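Local coordinates for sensory box/GGDEF family protein (Caulobacter crescentus, PDB 4YME) that probably takes part in cyclic di-GMP signalling as a membrane protein with GGDEF and EAL domains, of which this chain is the GGDEF domain, at residues 61-66 / 121-126; 87-92 / 100-105. All blocks are in the same frame, centred on the assembly; numbering follows the deposited sequence.

Contact 1: 61-66 / 121-126; sequences VETARR and LAMGSS
Glu-62, Thr-63 and Arg-66 of helix 53-70 gather round the selenomethyl end of Met-123, which reaches across from the loop leading into strand 125-131. Met-123 was modelled in two conformers, and the distances to it hold for the one described. Glu-62 touches loosely, its CG lying 4.5 Å from CE of Met-123, and its carboxylate is turned to the helix's own arginines. Closer in, Thr-63 OG1 makes a van der Waals contact with Met-123 CE at 3.3 Å. This hydroxyl stands beside its backbone N (chi1 -65°), where it bonds back to Leu-59 O. Arg-65 grips Glu-62 side-on, with NE on OE1 at 2.9 Å. Its NH2 takes OE2, which is met on its anti side by Arg-66 NE at 2.8 Å. OE2 is thus held by two arginines; the NE bond, with the carbonyl partners of NH1 (Met-109, the last residue of helix 95-109, and Ala-112) and of NH2 (Pro-113), limits how the Arg-66 guanidinium can turn. Met-123 CE rests 3.4 Å above that group's plane, displaced from its centre toward NH1. While the salt-bridge network orders the helix side, the Met-123 side chain, packed on Thr-63 and the Arg-66 guanidinium, joins helix 53-70 to the entry of strand 125-131, an edge strand of the ferredoxin-like sheet of the GGDEF domain.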
ATOM      1  N   VAL A  61      -5.851  -9.025  -7.045  1.00 15.68           N
ATOM      2  CA  VAL A  61      -7.015  -9.420  -6.250  1.00 15.67           C
ATOM      3  C   VAL A  61      -6.587 -10.052  -4.948  1.00 15.30           C
ATOM      4  O   VAL A  61      -7.116  -9.740  -3.883  1.00 14.94           O
ATOM      5  CB  VAL A  61      -7.905 -10.377  -7.085  1.00 16.69           C
ATOM      6  CG1 VAL A  61      -8.904 -11.073  -6.223  1.00 17.34           C
ATOM      7  CG2 VAL A  61      -8.610  -9.514  -8.167  1.00 17.28           C
ATOM      8  N   GLU A  62      -5.560 -10.888  -5.004  1.00 15.23           N
ATOM      9  CA  GLU A  62      -5.115 -11.536  -3.771  1.00 16.03           C
ATOM     10  C   GLU A  62      -4.387 -10.517  -2.870  1.00 15.26           C
ATOM     11  O   GLU A  62      -4.544 -10.563  -1.664  1.00 15.24           O
ATOM     12  CB  GLU A  62      -4.213 -12.701  -4.098  1.00 17.11           C
ATOM     13  CG  GLU A  62      -3.637 -13.405  -2.891  1.00 18.36           C
ATOM     14  CD  GLU A  62      -4.592 -14.043  -1.978  1.00 20.66           C
ATOM     15  OE1 GLU A  62      -5.805 -14.181  -2.266  1.00 20.77           O
ATOM     16  OE2 GLU A  62      -4.226 -14.370  -0.825  1.00 23.71           O
ATOM     17  N   THR A  63      -3.608  -9.609  -3.448  1.00 14.72           N
ATOM     18  CA  THR A  63      -2.943  -8.555  -2.649  1.00 15.03           C
ATOM     19  C   THR A  63      -4.002  -7.788  -1.900  1.00 14.97           C
ATOM     20  O   THR A  63      -3.857  -7.520  -0.728  1.00 15.46           O
ATOM     21  CB  THR A  63      -2.133  -7.622  -3.554  1.00 14.83           C
ATOM     22  OG1 THR A  63      -1.055  -8.399  -4.152  1.00 16.09           O
ATOM     23  CG2 THR A  63      -1.508  -6.463  -2.791  1.00 15.13           C
ATOM     24  N   ALA A  64      -5.068  -7.393  -2.610  1.00 14.46           N
ATOM     25  CA  ALA A  64      -6.136  -6.633  -1.989  1.00 14.21           C
ATOM     26  C   ALA A  64      -6.829  -7.395  -0.894  1.00 15.10           C
ATOM     27  O   ALA A  64      -7.155  -6.818   0.138  1.00 16.00           O
ATOM     28  CB  ALA A  64      -7.104  -6.207  -3.020  1.00 14.48           C
ATOM     29  N   ARG A  65      -7.092  -8.673  -1.125  1.00 15.58           N
ATOM     30  CA  ARG A  65      -7.690  -9.505  -0.078  1.00 17.13           C
ATOM     31  C   ARG A  65      -6.835  -9.539   1.189  1.00 16.88           C
ATOM     32  O   ARG A  65      -7.350  -9.346   2.298  1.00 17.66           O
ATOM     33  CB  ARG A  65      -7.934 -10.930  -0.595  1.00 18.37           C
ATOM     34  CG  ARG A  65      -8.642 -11.795   0.427  1.00 19.59           C
ATOM     35  CD  ARG A  65      -8.580 -13.241   0.070  1.00 21.77           C
ATOM     36  NE  ARG A  65      -7.236 -13.806   0.285  1.00 24.14           N
ATOM     37  CZ  ARG A  65      -6.730 -14.127   1.478  1.00 25.61           C
ATOM     38  NH1 ARG A  65      -7.409 -13.940   2.602  1.00 30.61           N
ATOM     39  NH2 ARG A  65      -5.513 -14.621   1.550  1.00 27.91           N
ATOM     40  N   ARG A  66      -5.513  -9.714   1.023  1.00 16.16           N
ATOM     41  CA  ARG A  66      -4.576  -9.707   2.122  1.00 16.90           C
ATOM     42  C   ARG A  66      -4.558  -8.350   2.827  1.00 17.97           C
ATOM     43  O   ARG A  66      -4.627  -8.249   4.063  1.00 18.35           O
ATOM     44  CB  ARG A  66      -3.181 -10.146   1.668  1.00 16.50           C
ATOM     45  CG  ARG A  66      -3.171 -11.578   1.170  1.00 17.22           C
ATOM     46  CD  ARG A  66      -1.753 -12.061   0.791  1.00 17.61           C
ATOM     47  NE  ARG A  66      -1.782 -13.312   0.056  1.00 17.43           N
ATOM     48  CZ  ARG A  66      -0.733 -13.888  -0.493  1.00 18.24           C
ATOM     49  NH1 ARG A  66       0.490 -13.395  -0.295  1.00 19.25           N
ATOM     50  NH2 ARG A  66      -0.912 -15.005  -1.195  1.00 17.75           N
ATOM     51  N   LEU A 121       1.829 -18.420  -8.563  1.00 24.59           N
ATOM     52  CA  LEU A 121       2.445 -17.213  -9.040  1.00 23.21           C
ATOM     53  C   LEU A 121       3.241 -16.565  -7.905  1.00 22.02           C
ATOM     54  O   LEU A 121       2.774 -16.500  -6.735  1.00 21.24           O
ATOM     55  CB  LEU A 121       1.398 -16.252  -9.515  1.00 23.83           C
ATOM     56  CG  LEU A 121       0.489 -16.716 -10.649  1.00 24.27           C
ATOM     57  CD1 LEU A 121      -0.492 -15.579 -10.876  1.00 24.67           C
ATOM     58  CD2 LEU A 121       1.277 -16.981 -11.852  1.00 25.99           C
ATOM     59  N   ALA A 122       4.477 -16.174  -8.249  1.00 21.08           N
ATOM     60  CA  ALA A 122       5.387 -15.481  -7.313  1.00 22.48           C
ATOM     61  C   ALA A 122       4.845 -14.145  -6.874  1.00 22.12           C
ATOM     62  O   ALA A 122       4.432 -13.284  -7.654  1.00 22.07           O
ATOM     63  CB  ALA A 122       6.712 -15.304  -7.944  1.00 21.80           C
HETATM   64  N   MSE A 123       4.765 -14.006  -5.553  1.00 25.73           N
HETATM   65  CA  MSE A 123       4.368 -12.717  -4.961  0.60 25.36           C
HETATM   66  C   MSE A 123       5.700 -12.097  -4.439  1.00 26.04           C
HETATM   67  O   MSE A 123       6.742 -12.268  -5.062  1.00 32.71           O
HETATM   68  CB  MSE A 123       3.207 -12.865  -3.945  0.60 23.13           C
HETATM   69  CG  MSE A 123       1.817 -13.248  -4.494  0.60 22.17           C
HETATM   70 SE   MSE A 123       0.406 -11.851  -4.767  0.40 19.86          SE
HETATM   71  CE  MSE A 123       0.234 -11.193  -2.948  0.60 21.64           C
ATOM     72  N   GLY A 124       5.697 -11.362  -3.330  1.00 24.43           N
ATOM     73  CA  GLY A 124       6.841 -10.590  -2.901  1.00 23.59           C
ATOM     74  C   GLY A 124       6.562  -9.137  -3.223  1.00 21.83           C
ATOM     75  O   GLY A 124       6.079  -8.828  -4.280  1.00 22.51           O
ATOM     76  N   SER A 125       6.904  -8.259  -2.305  1.00 21.10           N
ATOM     77  CA  SER A 125       6.647  -6.835  -2.474  1.00 21.10           C
ATOM     78  C   SER A 125       7.820  -5.991  -1.996  1.00 20.32           C
ATOM     79  O   SER A 125       8.690  -6.476  -1.231  1.00 23.10           O
ATOM     80  CB  SER A 125       5.446  -6.485  -1.628  1.00 21.74           C
ATOM     81  OG  SER A 125       5.688  -6.685  -0.235  1.00 23.47           O
ATOM     82  N   SER A 126       7.808  -4.738  -2.416  1.00 19.21           N
ATOM     83  CA  SER A 126       8.703  -3.710  -1.936  1.00 19.56           C
ATOM     84  C   SER A 126       7.884  -2.562  -1.440  1.00 18.90           C
ATOM     85  O   SER A 126       6.753  -2.389  -1.919  1.00 17.87           O
ATOM     86  CB  SER A 126       9.592  -3.243  -3.059  1.00 21.83           C
ATOM     87  OG  SER A 126      10.443  -4.282  -3.514  1.00 22.91           O
TER

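Contact 2: 87-92 / 100-105; sequences VVQIAG and AELAGR
In the beta-alpha-beta crossover that runs from strand 84-91 through helix 95-109 to strand 125-131, Gln-89 and Val-87 of the first strand meet Leu-102 of the helix. The two strand residues stand on the same face of the sheet, while Val-88 between them points to the other, toward helix 13-30. The side chains of Gln-89 and Leu-102 extend toward each other, one from the strand and one from the helix. With CG anti to the backbone N (chi1 -179°) and the chain extended beyond it, Gln-89 runs alongside the leucine, its CB, CG and CD each meeting CD2 of Leu-102, with CB to CD2 at 3.8 Å. Its amide nitrogen NE2 lies 3.6 Å from Leu-102 CB and bonds to the carbonyl of Val-98 in the helix, so this buried donor has an acceptor beside the apolar contact. An alanine in place of Gln-89 is likely to leave Val-98 O without this donor and the methyl CD2 of Leu-102 with a gap beside it. CD2 also meets Val-87 CG1 at 4.2 Å, a looser apolar touch, and Leu-102 packs as well on Ile-37 of the neighbouring strand. Helix 95-109 thereby lies against one face of the antiparallel sheet of strand order 2-3-1-4, the ferredoxin-like arrangement of the GGDEF domain.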
ATOM      1  N   VAL A  87      -1.114   2.101   1.619  1.00 14.76           N
ATOM      2  CA  VAL A  87      -1.765   1.937   2.912  1.00 14.60           C
ATOM      3  C   VAL A  87      -1.515   3.177   3.717  1.00 15.09           C
ATOM      4  O   VAL A  87      -0.384   3.679   3.804  1.00 16.30           O
ATOM      5  CB  VAL A  87      -1.237   0.701   3.673  1.00 15.45           C
ATOM      6  CG1 VAL A  87      -1.737   0.708   5.086  1.00 17.40           C
ATOM      7  CG2 VAL A  87      -1.593  -0.585   2.919  1.00 15.98           C
ATOM      8  N   VAL A  88      -2.583   3.730   4.277  1.00 13.57           N
ATOM      9  CA  VAL A  88      -2.494   4.835   5.212  1.00 14.53           C
ATOM     10  C   VAL A  88      -2.766   4.337   6.603  1.00 14.91           C
ATOM     11  O   VAL A  88      -3.825   3.784   6.874  1.00 14.74           O
ATOM     12  CB  VAL A  88      -3.444   5.993   4.819  1.00 14.20           C
ATOM     13  CG1 VAL A  88      -3.384   7.096   5.869  1.00 15.47           C
ATOM     14  CG2 VAL A  88      -3.176   6.504   3.426  1.00 15.57           C
ATOM     15  N   GLN A  89      -1.771   4.524   7.481  1.00 15.26           N
ATOM     16  CA  GLN A  89      -1.844   4.059   8.863  1.00 16.12           C
ATOM     17  C   GLN A  89      -2.087   5.251   9.784  1.00 16.41           C
ATOM     18  O   GLN A  89      -1.331   6.201   9.795  1.00 16.46           O
ATOM     19  CB  GLN A  89      -0.505   3.436   9.252  1.00 18.34           C
ATOM     20  CG  GLN A  89      -0.554   2.915  10.670  1.00 20.60           C
ATOM     21  CD  GLN A  89       0.856   2.605  11.196  1.00 20.56           C
ATOM     22  OE1 GLN A  89       1.802   3.409  11.030  1.00 23.29           O
ATOM     23  NE2 GLN A  89       0.979   1.480  11.817  1.00 23.45           N
ATOM     24  N   ILE A  90      -3.174   5.158  10.558  1.00 16.44           N
ATOM     25  CA  ILE A  90      -3.418   6.052  11.683  1.00 17.32           C
ATOM     26  C   ILE A  90      -3.277   5.226  12.951  1.00 18.86           C
ATOM     27  O   ILE A  90      -3.956   4.229  13.134  1.00 19.04           O
ATOM     28  CB  ILE A  90      -4.811   6.671  11.624  1.00 17.17           C
ATOM     29  CG1 ILE A  90      -4.971   7.593  10.429  1.00 18.12           C
ATOM     30  CG2 ILE A  90      -5.066   7.494  12.889  1.00 18.01           C
ATOM     31  CD1 ILE A  90      -6.394   8.081  10.117  1.00 19.75           C
ATOM     32  N   ALA A  91      -2.409   5.686  13.841  1.00 22.31           N
ATOM     33  CA  ALA A  91      -2.062   4.877  15.021  1.00 24.24           C
ATOM     34  C   ALA A  91      -1.570   5.768  16.146  1.00 28.52           C
ATOM     35  O   ALA A  91      -1.713   6.963  16.077  1.00 25.84           O
ATOM     36  CB  ALA A  91      -1.012   3.858  14.650  1.00 24.50           C
ATOM     37  N   GLY A  92      -1.002   5.158  17.191  1.00 37.52           N
ATOM     38  CA  GLY A  92      -0.489   5.911  18.369  1.00 42.48           C
ATOM     39  C   GLY A  92       1.022   5.967  18.462  1.00 49.67           C
ATOM     40  O   GLY A  92       1.737   5.838  17.453  1.00 52.84           O
ATOM     41  N   ALA A 100       7.093   1.290  10.985  1.00 28.67           N
ATOM     42  CA  ALA A 100       8.024   0.188  10.657  1.00 29.22           C
ATOM     43  C   ALA A 100       7.421  -1.178  11.012  1.00 28.76           C
ATOM     44  O   ALA A 100       7.620  -2.165  10.267  1.00 30.47           O
ATOM     45  CB  ALA A 100       9.359   0.382  11.414  1.00 30.36           C
ATOM     46  N   GLU A 101       6.665  -1.258  12.109  1.00 28.06           N
ATOM     47  CA  GLU A 101       6.083  -2.529  12.529  1.00 29.89           C
ATOM     48  C   GLU A 101       5.001  -3.025  11.532  1.00 27.15           C
ATOM     49  O   GLU A 101       4.917  -4.214  11.169  1.00 26.80           O
ATOM     50  CB  GLU A 101       5.503  -2.436  13.921  1.00 34.97           C
ATOM     51  CG  GLU A 101       5.092  -3.824  14.489  1.00 39.63           C
ATOM     52  CD  GLU A 101       3.638  -4.244  14.217  1.00 42.42           C
ATOM     53  OE1 GLU A 101       2.798  -3.397  13.832  1.00 47.06           O
ATOM     54  OE2 GLU A 101       3.319  -5.451  14.402  1.00 46.97           O
ATOM     55  N   LEU A 102       4.146  -2.111  11.119  1.00 23.77           N
ATOM     56  CA  LEU A 102       3.172  -2.486  10.132  1.00 22.59           C
ATOM     57  C   LEU A 102       3.848  -2.822   8.819  1.00 21.82           C
ATOM     58  O   LEU A 102       3.431  -3.770   8.156  1.00 22.39           O
ATOM     59  CB  LEU A 102       2.213  -1.316   9.929  1.00 22.30           C
ATOM     60  CG  LEU A 102       1.207  -1.494   8.774  1.00 22.17           C
ATOM     61  CD1 LEU A 102       0.291  -2.672   8.924  1.00 21.84           C
ATOM     62  CD2 LEU A 102       0.451  -0.136   8.610  1.00 22.57           C
ATOM     63  N   ALA A 103       4.834  -2.029   8.405  1.00 21.06           N
ATOM     64  CA  ALA A 103       5.564  -2.287   7.143  1.00 21.68           C
ATOM     65  C   ALA A 103       6.094  -3.727   7.112  1.00 22.50           C
ATOM     66  O   ALA A 103       6.013  -4.458   6.101  1.00 21.03           O
ATOM     67  CB  ALA A 103       6.724  -1.293   6.949  1.00 23.22           C
ATOM     68  N   GLY A 104       6.683  -4.135   8.218  1.00 22.46           N
ATOM     69  CA  GLY A 104       7.215  -5.484   8.296  1.00 23.07           C
ATOM     70  C   GLY A 104       6.123  -6.516   8.118  1.00 22.56           C
ATOM     71  O   GLY A 104       6.314  -7.501   7.383  1.00 23.77           O
ATOM     72  N   ARG A 105       4.968  -6.292   8.747  1.00 23.37           N
ATOM     73  CA  ARG A 105       3.865  -7.234   8.660  1.00 24.79           C
ATOM     74  C   ARG A 105       3.324  -7.305   7.222  1.00 21.91           C
ATOM     75  O   ARG A 105       2.997  -8.372   6.730  1.00 21.58           O
ATOM     76  CB  ARG A 105       2.754  -6.894   9.640  1.00 27.92           C
ATOM     77  CG  ARG A 105       3.032  -7.353  11.056  1.00 33.32           C
ATOM     78  CD  ARG A 105       1.808  -7.131  11.980  1.00 37.31           C
ATOM     79  NE  ARG A 105       1.582  -5.721  12.284  1.00 39.38           N
ATOM     80  CZ  ARG A 105       0.510  -4.993  11.970  1.00 42.51           C
ATOM     81  NH1 ARG A 105      -0.512  -5.491  11.258  1.00 44.50           N
ATOM     82  NH2 ARG A 105       0.482  -3.712  12.381  1.00 42.82           N
TER

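Contacts 1 and 2 lie on the same face of the four-stranded sheet, where helices 53-70 and 95-109 both pack; their centres are about 17 Å apart and their nearest atoms about 7 Å, so they do not touch directly. In sequence, both segments of contact 2 fall between the two that make contact 1. Helix 95-109 bridges them: its body supplies Leu-102 to contact 2, and its last residue, Met-109, offers its carbonyl to Arg-66 of contact 1. Strand 84-91, which carries half of contact 2, follows the GGDEF turn after strand 76-81, the signature hairpin that in active relatives forms part of the nucleotide site.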